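Sortase B (Streptococcus pyogenes, PDB 3PSQ) is a class B sortase involved in pilus assembly, probably acting as a cysteine transpeptidase that joins pilin subunits through an acyl-thioester intermediate. Local coordinates at residues F76-Y79 against R80-V83; V101-G104 against E105-N108; P151-V154 against D155-S158; L163-I166 against K167-V171. All blocks are in the same frame, centred on the assembly; numbering follows the deposited sequence. Where two conformers were deposited one is given.

Contact 1: residues F76-Y79 against R80-V83; sequences FLDY and RNKV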
loop_
_atom_site.group_PDB
_atom_site.type_symbol
_atom_site.label_atom_id
_atom_site.label_comp_id
_atom_site.label_asym_id
_atom_site.label_seq_id
_atom_site.Cartn_x
_atom_site.Cartn_y
_atom_site.Cartn_z
ATOM N N PHE A 76 7.162 -2.004 1.935
ATOM C CA PHE A 76 6.972 -2.477 3.324
ATOM C C PHE A 76 5.613 -2.063 3.912
ATOM O O PHE A 76 5.132 -0.966 3.666
ATOM C CB PHE A 76 8.109 -1.943 4.210
ATOM C CG PHE A 76 8.150 -0.431 4.301
ATOM C CD1 PHE A 76 7.472 0.236 5.313
ATOM C CD2 PHE A 76 8.839 0.326 3.341
ATOM C CE1 PHE A 76 7.552 1.648 5.408
ATOM C CE2 PHE A 76 8.897 1.718 3.432
ATOM C CZ PHE A 76 8.203 2.381 4.416
ATOM N N LEU A 77 5.018 -2.947 4.705
ATOM C CA LEU A 77 3.871 -2.614 5.514
ATOM C C LEU A 77 4.319 -1.746 6.677
ATOM O O LEU A 77 5.296 -2.070 7.357
ATOM C CB LEU A 77 3.221 -3.894 6.070
ATOM C CG LEU A 77 1.995 -3.693 6.989
ATOM C CD1 LEU A 77 0.838 -3.047 6.221
ATOM C CD2 LEU A 77 1.503 -4.976 7.613
ATOM N N ASP A 78 3.585 -0.674 6.941
ATOM C CA ASP A 78 3.880 0.170 8.087
ATOM C C ASP A 78 4.154 -0.663 9.369
ATOM O O ASP A 78 3.360 -1.570 9.685
ATOM C CB ASP A 78 2.733 1.168 8.305
ATOM C CG ASP A 78 3.048 2.189 9.382
ATOM O OD1 ASP A 78 3.092 1.840 10.570
ATOM O OD2 ASP A 78 3.272 3.353 9.047
ATOM N N TYR A 79 5.237 -0.339 10.101
ATOM C CA TYR A 79 5.593 -1.052 11.300
ATOM C C TYR A 79 4.507 -1.083 12.383
ATOM O O TYR A 79 4.561 -1.941 13.273
ATOM C CB TYR A 79 6.916 -0.572 11.915
ATOM C CG TYR A 79 6.797 0.617 12.865
ATOM C CD1 TYR A 79 6.739 0.443 14.270
ATOM C CD2 TYR A 79 6.714 1.916 12.359
ATOM C CE1 TYR A 79 6.636 1.541 15.118
ATOM C CE2 TYR A 79 6.617 3.009 13.188
ATOM C CZ TYR A 79 6.577 2.823 14.563
ATOM O OH TYR A 79 6.458 3.953 15.334
ATOM N N ARG A 80 3.546 -0.173 12.316
ATOM C CA ARG A 80 2.524 -0.076 13.361
ATOM C C ARG A 80 1.294 -0.922 13.037
ATOM O O ARG A 80 0.389 -0.965 13.819
ATOM C CB ARG A 80 2.069 1.370 13.565
ATOM C CG ARG A 80 3.113 2.273 14.199
ATOM C CD ARG A 80 2.830 3.739 13.894
ATOM N NE ARG A 80 2.980 4.078 12.486
ATOM C CZ ARG A 80 3.108 5.327 12.025
ATOM N NH1 ARG A 80 3.112 6.362 12.870
ATOM N NH2 ARG A 80 3.225 5.561 10.710
ATOM N N ASN A 81 1.265 -1.593 11.888
ATOM C CA ASN A 81 0.094 -2.336 11.468
ATOM C C ASN A 81 0.165 -3.773 11.904
ATOM O O ASN A 81 1.248 -4.319 12.082
ATOM C CB ASN A 81 -0.041 -2.290 9.941
ATOM C CG ASN A 81 -0.786 -1.085 9.452
ATOM O OD1 ASN A 81 -0.305 -0.357 8.563
ATOM N ND2 ASN A 81 -1.984 -0.864 9.993
ATOM N N LYS A 82 -1.000 -4.404 12.058
ATOM C CA LYS A 82 -1.076 -5.876 12.229
ATOM C C LYS A 82 -0.814 -6.562 10.896
ATOM O O LYS A 82 -1.378 -6.135 9.885
ATOM C CB LYS A 82 -2.476 -6.293 12.696
ATOM C CG LYS A 82 -2.759 -6.023 14.161
ATOM C CD LYS A 82 -4.237 -6.221 14.445
ATOM C CE LYS A 82 -4.560 -5.893 15.899
ATOM N NZ LYS A 82 -3.790 -6.851 16.744
ATOM N N VAL A 83 0.018 -7.606 10.902
ATOM C CA VAL A 83 0.366 -8.334 9.673
ATOM C C VAL A 83 -0.833 -9.050 9.049
ATOM O O VAL A 83 -0.816 -9.434 7.867
ATOM C CB VAL A 83 1.516 -9.341 9.896
ATOM C CG1 VAL A 83 2.822 -8.596 10.212
ATOM C CG2 VAL A 83 1.182 -10.363 10.994
#
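Asp78 and Arg80 are joined by a salt bridge across the corner where the chain leaves strand 76-77. The arginine meets the carboxylate side-on with two nitrogens: NE donates to Asp78 OD1 at 2.9 Å, and NH2 to Asp78 OD2 at 2.8 Å, with an almost straight N-H...O angle of 174°. Carboxylate and guanidinium are nearly coplanar, 13° between their planes, and both donors meet the acid on its syn side. The bend of the arginine chain at chi3 (-67°) turns NE back toward the carboxylate. On its anti side Asp78 OD1 also receives the backbone N of Arg80, at 2.7 Å, so two donors grip this oxygen and limit rotation of the acid. Asn57 supplies a further bond to OD2.

The backbone bond from Asn81 N to Asp78 O, 3.0 Å, closes a type I beta turn over 78-81. An aspartate suits the first position of such a turn because its side chain can accept the N-H two residues on, as in an Asx turn. The loop begun here leads to strand 89-93 of the sortase beta-barrel.

Two packing contacts flank the turn. Arg80 CG lies over one face of the Tyr79 ring, 3.6 Å from its centroid, a CH-pi contact between the ring and the aliphatic part of the arginine. The Leu77 and Asn81 side chains cross at about a right angle, with Leu77 CD1 3.7 Å from Asn81 OD1. The buried amide of Asn81 suits this place because its two ends bond the main chain of strand 89-93, ND2 to Tyr89 O and OD1 to Leu91 N.

Contact 2: residues V101-G104 against E105-N108; sequences VMFG and ELPN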
loop_
_atom_site.group_PDB
_atom_site.type_symbol
_atom_site.label_atom_id
_atom_site.label_comp_id
_atom_site.label_asym_id
_atom_site.label_seq_id
_atom_site.Cartn_x
_atom_site.Cartn_y
_atom_site.Cartn_z
ATOM N N VAL A 101 11.485 2.095 -8.393
ATOM C CA VAL A 101 11.759 0.768 -8.950
ATOM C C VAL A 101 10.516 -0.168 -9.021
ATOM O O VAL A 101 10.308 -0.854 -10.037
ATOM C CB VAL A 101 12.929 0.083 -8.226
ATOM C CG1 VAL A 101 13.179 -1.332 -8.786
ATOM C CG2 VAL A 101 14.233 0.970 -8.350
ATOM N N MET A 102 9.680 -0.164 -7.966
ATOM C CA MET A 102 8.621 -1.156 -7.844
ATOM C C MET A 102 7.193 -0.633 -8.023
ATOM O O MET A 102 6.329 -1.357 -8.528
ATOM C CB MET A 102 8.769 -1.937 -6.538
ATOM C CG MET A 102 10.129 -2.600 -6.402
ATOM S SD MET A 102 10.496 -3.177 -4.725
ATOM C CE MET A 102 9.361 -4.563 -4.612
ATOM N N PHE A 103 6.966 0.616 -7.633
ATOM C CA PHE A 103 5.657 1.257 -7.680
ATOM C C PHE A 103 5.612 2.342 -8.747
ATOM O O PHE A 103 4.880 3.309 -8.595
ATOM C CB PHE A 103 5.324 1.915 -6.309
ATOM C CG PHE A 103 4.710 0.960 -5.249
ATOM C CD1 PHE A 103 4.331 -0.325 -5.552
ATOM C CD2 PHE A 103 4.455 1.422 -3.941
ATOM C CE1 PHE A 103 3.720 -1.183 -4.557
ATOM C CE2 PHE A 103 3.890 0.583 -2.943
ATOM C CZ PHE A 103 3.510 -0.716 -3.267
ATOM N N GLY A 104 6.428 2.231 -9.797
ATOM C CA GLY A 104 6.424 3.254 -10.839
ATOM C C GLY A 104 5.095 3.340 -11.587
ATOM O O GLY A 104 4.809 4.350 -12.216
ATOM N N GLU A 105 4.291 2.271 -11.572
ATOM C CA GLU A 105 2.994 2.313 -12.278
ATOM C C GLU A 105 1.829 2.926 -11.499
ATOM O O GLU A 105 0.768 3.192 -12.087
ATOM C CB GLU A 105 2.587 0.915 -12.708
ATOM C CG GLU A 105 3.529 0.296 -13.744
ATOM C CD GLU A 105 3.436 -1.206 -13.758
ATOM O OE1 GLU A 105 3.834 -1.843 -12.784
ATOM O OE2 GLU A 105 2.963 -1.781 -14.745
ATOM N N LEU A 106 1.992 3.171 -10.193
ATOM C CA LEU A 106 0.859 3.692 -9.390
ATOM C C LEU A 106 0.190 4.931 -10.030
ATOM O O LEU A 106 -1.033 5.049 -9.988
ATOM C CB LEU A 106 1.234 3.943 -7.921
ATOM C CG LEU A 106 1.442 2.729 -7.008
ATOM C CD1 LEU A 106 1.619 3.139 -5.544
ATOM C CD2 LEU A 106 0.310 1.704 -7.160
ATOM N N PRO A 107 0.983 5.847 -10.611
ATOM C CA PRO A 107 0.358 7.033 -11.184
ATOM C C PRO A 107 -0.582 6.746 -12.383
ATOM O O PRO A 107 -1.265 7.657 -12.846
ATOM C CB PRO A 107 1.551 7.899 -11.634
ATOM C CG PRO A 107 2.674 7.425 -10.848
ATOM C CD PRO A 107 2.449 5.963 -10.570
ATOM N N ASN A 108 -0.589 5.522 -12.891
ATOM C CA ASN A 108 -1.581 5.179 -13.926
ATOM C C ASN A 108 -2.993 5.315 -13.375
ATOM O O ASN A 108 -3.929 5.543 -14.120
ATOM C CB ASN A 108 -1.368 3.758 -14.470
ATOM C CG ASN A 108 -0.063 3.634 -15.258
ATOM O OD1 ASN A 108 0.474 4.632 -15.724
ATOM N ND2 ASN A 108 0.455 2.417 -15.385
HETATM O O HOH W 1 4.728 -0.373 -10.605
#
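Phe103 and Leu106 lie alongside each other at a type I beta turn that follows helix 96-102 and passes into a 3-10 segment, in a connection of the sortase fold leading to helix 112-117. Gly104 takes the second position of the turn and adds no side chain at this exposed bend.

Glu105 comes first in the segment that follows. A single water links its N-H and its carboxylate to the end of the helix: it accepts from Glu105 N and donates to Glu105 OE1 and Met102 O, each at 2.8 Å. This suits an acidic residue, whose OE1 also accepts from His46 N. Tyr49 OH is another partner of Met102 O.

Leu106 closes the turn with a weak bond from its N to Phe103 O, 3.3 Å. Its side chain points the same way as the phenyl group, as suits two buried apolar residues. With CG beside the backbone N (chi1 -73°), Leu106 reaches the ring with one methyl, CD1, in an off-centre CH-pi contact 30° from the ring normal.

Pro107, which has no N-H to offer, fits the first turn of the 3-10 segment and sets its CD 3.3 Å from Gly104 O.

Contact 3: residues P151-V154 against D155-S158; sequences PIDV and DISS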
loop_
_atom_site.group_PDB
_atom_site.type_symbol
_atom_site.label_atom_id
_atom_site.label_comp_id
_atom_site.label_asym_id
_atom_site.label_seq_id
_atom_site.Cartn_x
_atom_site.Cartn_y
_atom_site.Cartn_z
ATOM N N PRO A 151 -1.455 5.141 10.478
ATOM C CA PRO A 151 -2.580 4.226 10.691
ATOM C C PRO A 151 -3.233 4.389 12.074
ATOM O O PRO A 151 -4.397 4.069 12.264
ATOM C CB PRO A 151 -1.937 2.835 10.559
ATOM C CG PRO A 151 -0.685 3.072 9.727
ATOM C CD PRO A 151 -0.202 4.432 10.156
ATOM N N ILE A 152 -2.481 4.887 13.044
ATOM C CA ILE A 152 -3.076 5.109 14.355
ATOM C C ILE A 152 -4.029 6.295 14.283
ATOM O O ILE A 152 -5.154 6.212 14.782
ATOM C CB ILE A 152 -2.002 5.261 15.427
ATOM C CG1 ILE A 152 -1.304 3.909 15.634
ATOM C CG2 ILE A 152 -2.610 5.760 16.717
ATOM C CD1 ILE A 152 0.011 4.016 16.505
ATOM N N ASP A 153 -3.596 7.377 13.627
ATOM C CA ASP A 153 -4.435 8.575 13.479
ATOM C C ASP A 153 -5.687 8.239 12.699
ATOM O O ASP A 153 -6.780 8.636 13.075
ATOM C CB ASP A 153 -3.685 9.770 12.861
ATOM C CG ASP A 153 -2.680 10.395 13.830
ATOM O OD1 ASP A 153 -2.811 10.196 15.057
ATOM O OD2 ASP A 153 -1.730 11.080 13.377
ATOM N N VAL A 154 -5.546 7.481 11.624
ATOM C CA VAL A 154 -6.715 6.999 10.897
ATOM C C VAL A 154 -7.676 6.190 11.793
ATOM O O VAL A 154 -8.891 6.407 11.781
ATOM C CB VAL A 154 -6.326 6.194 9.623
ATOM C CG1 VAL A 154 -7.569 5.599 8.968
ATOM C CG2 VAL A 154 -5.563 7.095 8.631
ATOM N N ASP A 155 -7.135 5.265 12.571
ATOM C CA ASP A 155 -7.956 4.410 13.418
ATOM C C ASP A 155 -8.851 5.216 14.390
ATOM O O ASP A 155 -9.958 4.811 14.646
ATOM C CB ASP A 155 -7.085 3.448 14.234
ATOM C CG ASP A 155 -7.907 2.552 15.137
ATOM O OD1 ASP A 155 -8.789 1.866 14.632
ATOM O OD2 ASP A 155 -7.662 2.492 16.356
ATOM N N ILE A 156 -8.348 6.335 14.920
ATOM C CA ILE A 156 -9.079 7.140 15.886
ATOM C C ILE A 156 -9.853 8.302 15.253
ATOM O O ILE A 156 -10.392 9.169 15.968
ATOM C CB ILE A 156 -8.158 7.699 17.011
ATOM C CG1 ILE A 156 -7.114 8.677 16.459
ATOM C CG2 ILE A 156 -7.511 6.565 17.796
ATOM C CD1 ILE A 156 -6.028 8.991 17.446
ATOM N N SER A 157 -9.937 8.310 13.923
ATOM C CA SER A 157 -10.723 9.320 13.212
ATOM C C SER A 157 -12.054 8.704 12.806
ATOM O O SER A 157 -12.156 7.474 12.641
ATOM C CB SER A 157 -9.973 9.834 11.962
ATOM O OG SER A 157 -9.984 8.868 10.899
ATOM N N SER A 158 -13.070 9.536 12.614
ATOM C CA SER A 158 -14.377 8.999 12.220
ATOM C C SER A 158 -14.320 8.611 10.759
ATOM O O SER A 158 -13.478 9.134 10.022
ATOM C CB SER A 158 -15.480 10.024 12.443
ATOM O OG SER A 158 -15.183 11.225 11.768
#
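Val154 and Ser157 meet where helix 151-155 runs out, and the serine takes over a carbonyl that the helix leaves behind. Val154 O accepts twice, from Ser157 OG at 2.8 Å and from Ser157 N at 3.1 Å. The hydroxyl arrives only 18° from the carbonyl plane, whereas the N-H stands well above it. Ser157 OG sits between the backbone N and the carbonyl carbon (chi1 74°), which folds the short side chain back onto the helix end. The isopropyl group of Val154 packs on Phe162 of helix 159-167, which Ser157 also touches, and on Tyr89, a buried setting that suits a compact apolar residue.

Asp155 belongs to the last turn: its N bonds Pro151 O at 3.0 Å in the regular helical pattern, while its CB rests against the carbonyls of Pro151 and Ile152. The end of its side chain leads away from 151-154, and the residue touches Lys88.

Ile156 is the first residue to leave helical geometry. Its CG1 lies 3.4 Å from Asp153 O. Its N serves two carbonyls, Ile152 O at 3.2 Å and, weakly, Asp153 O; with the serine's two bonds to Val154 O, these carbonyls keep partners as the chain turns toward helix 159-167, for which Ser158 is the N-cap.

Contact 4: residues L163-I166 against K167-V171; sequences LNHI and KQKSV. With ZN (zinc ion), chain O.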
loop_
_atom_site.group_PDB
_atom_site.type_symbol
_atom_site.label_atom_id
_atom_site.label_comp_id
_atom_site.label_asym_id
_atom_site.label_seq_id
_atom_site.Cartn_x
_atom_site.Cartn_y
_atom_site.Cartn_z
ATOM N N LEU A 163 -13.082 9.638 4.974
ATOM C CA LEU A 163 -13.523 9.637 3.586
ATOM C C LEU A 163 -13.548 11.030 2.956
ATOM O O LEU A 163 -13.250 11.178 1.774
ATOM C CB LEU A 163 -14.865 8.929 3.440
ATOM C CG LEU A 163 -14.852 7.408 3.662
ATOM C CD1 LEU A 163 -16.256 6.904 3.576
ATOM C CD2 LEU A 163 -13.976 6.719 2.615
ATOM N N ASN A 164 -13.846 12.064 3.733
ATOM C CA ASN A 164 -13.848 13.426 3.197
ATOM C C ASN A 164 -12.441 13.973 3.005
ATOM O O ASN A 164 -12.185 14.763 2.078
ATOM C CB ASN A 164 -14.663 14.398 4.079
ATOM C CG ASN A 164 -14.799 15.804 3.448
ATOM O OD1 ASN A 164 -14.203 16.080 2.394
ATOM N ND2 ASN A 164 -15.576 16.684 4.088
ATOM N N HIS A 165 -11.542 13.592 3.911
ATOM C CA HIS A 165 -10.141 13.934 3.785
ATOM C C HIS A 165 -9.608 13.388 2.467
ATOM O O HIS A 165 -8.922 14.091 1.717
ATOM C CB HIS A 165 -9.329 13.319 4.925
ATOM C CG HIS A 165 -7.868 13.634 4.851
ATOM N ND1 HIS A 165 -7.332 14.778 5.388
ATOM C CD2 HIS A 165 -6.837 12.966 4.289
ATOM C CE1 HIS A 165 -6.026 14.791 5.182
ATOM N NE2 HIS A 165 -5.702 13.704 4.517
ATOM N N ILE A 166 -9.922 12.127 2.207
ATOM C CA ILE A 166 -9.506 11.435 0.994
ATOM C C ILE A 166 -10.152 12.076 -0.235
ATOM O O ILE A 166 -9.453 12.521 -1.140
ATOM C CB ILE A 166 -9.864 9.931 1.059
ATOM C CG1 ILE A 166 -8.925 9.200 2.009
ATOM C CG2 ILE A 166 -9.860 9.312 -0.335
ATOM C CD1 ILE A 166 -9.423 7.803 2.367
ATOM N N LYS A 167 -11.487 12.136 -0.242
ATOM C CA LYS A 167 -12.239 12.774 -1.309
ATOM C C LYS A 167 -11.632 14.078 -1.842
ATOM O O LYS A 167 -11.528 14.258 -3.042
ATOM C CB LYS A 167 -13.680 13.035 -0.866
ATOM C CG LYS A 167 -14.604 13.303 -2.050
ATOM C CD LYS A 167 -15.999 13.795 -1.650
ATOM C CE LYS A 167 -16.767 14.358 -2.896
ATOM N NZ LYS A 167 -18.226 14.704 -2.628
ATOM N N GLN A 168 -11.236 14.997 -0.971
ATOM C CA GLN A 168 -10.789 16.320 -1.403
ATOM C C GLN A 168 -9.368 16.311 -1.976
ATOM O O GLN A 168 -8.897 17.307 -2.542
ATOM C CB GLN A 168 -10.926 17.316 -0.247
ATOM C CG GLN A 168 -9.759 17.378 0.717
ATOM C CD GLN A 168 -9.131 18.743 0.730
ATOM O OE1 GLN A 168 -7.968 18.921 1.110
ATOM N NE2 GLN A 168 -9.912 19.734 0.310
ATOM N N LYS A 169 -8.675 15.187 -1.822
ATOM C CA LYS A 169 -7.327 15.056 -2.356
ATOM C C LYS A 169 -7.254 14.045 -3.485
ATOM O O LYS A 169 -6.171 13.731 -3.965
ATOM C CB LYS A 169 -6.349 14.715 -1.227
ATOM C CG LYS A 169 -6.095 15.931 -0.394
ATOM C CD LYS A 169 -5.327 15.673 0.847
ATOM C CE LYS A 169 -5.190 16.984 1.593
ATOM N NZ LYS A 169 -3.897 17.039 2.324
ATOM N N SER A 170 -8.413 13.540 -3.905
ATOM C CA SER A 170 -8.468 12.502 -4.914
ATOM C C SER A 170 -8.489 13.056 -6.325
ATOM O O SER A 170 -9.150 14.057 -6.602
ATOM C CB SER A 170 -9.675 11.596 -4.693
ATOM O OG SER A 170 -9.518 10.808 -3.511
ATOM N N VAL A 171 -7.735 12.403 -7.202
ATOM C CA VAL A 171 -7.740 12.690 -8.633
ATOM C C VAL A 171 -8.768 11.770 -9.316
ATOM O O VAL A 171 -9.370 12.152 -10.307
ATOM C CB VAL A 171 -6.328 12.465 -9.255
ATOM C CG1 VAL A 171 -6.362 12.615 -10.773
ATOM C CG2 VAL A 171 -5.320 13.426 -8.654
HETATM ZN ZN ZN O . -8.161 16.286 6.290
#
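Lys167 N bonds Leu163 O at 2.8 Å and Gln168 N bonds Asn164 O at 3.2 Å, the last i to i+4 bonds of helix 159-167 before a type I turn over 167-170 delivers the chain to strand 170-173. This helix-to-strand corner lies at the edge of the sortase beta-barrel, where Ile166 and Ser170 both pack on strand 130-142.

Ile166 O is the meeting point of the corner. Lys169 N approaches it at 2.9 Å and Ser170 OG at 2.9 Å, from opposite faces of the carbonyl plane, so one oxygen is held from both sides. A serine suits this place because its hydroxyl can supply the second bond, while the Ile166 CG2 methyl packs against the same OG at 3.5 Å. Ile166 and Leu163 also rest on Tyr173 of strand 170-173.

Lys169 crosses His165 obliquely, its CD 4.2 Å from the ring atom NE2. That nitrogen is hydrogen-bonded to Asp145, which also forms a long, weak ion pair with Lys169 NZ; the acid would tend to offset the positive charge nearby. The other ring nitrogen, ND1, is left to the metal, and the bonds at the two nitrogens together hold the rotation of the imidazole. With CG anti to the backbone N (chi1 180°), the ring is carried alongside Lys169, and His165 ND1 binds a zinc ion at 1.9 Å.

How the contacts relate
The four local contacts follow one another along the chain and lie around the sortase barrel. Contacts 1 and 3 touch directly: Pro151 packs on the first turn, its CG 3.6 Å from Asn81 OD1 and its CD 3.7 Å from Arg80 NH2. Contact 4 comes next along the chain, with nearest atoms about 5 Å from contact 3. Contact 2 lies on the opposite side of the chain's centre from contacts 1 and 3, its nearest atoms about 6 Å from those of contact 1. In contact 2 the Phe103 side chain is about 8 Å from that of Cys190, the predicted catalytic cysteine, while in contact 1 Phe76 meets the ring of His95, the predicted proton donor/acceptor.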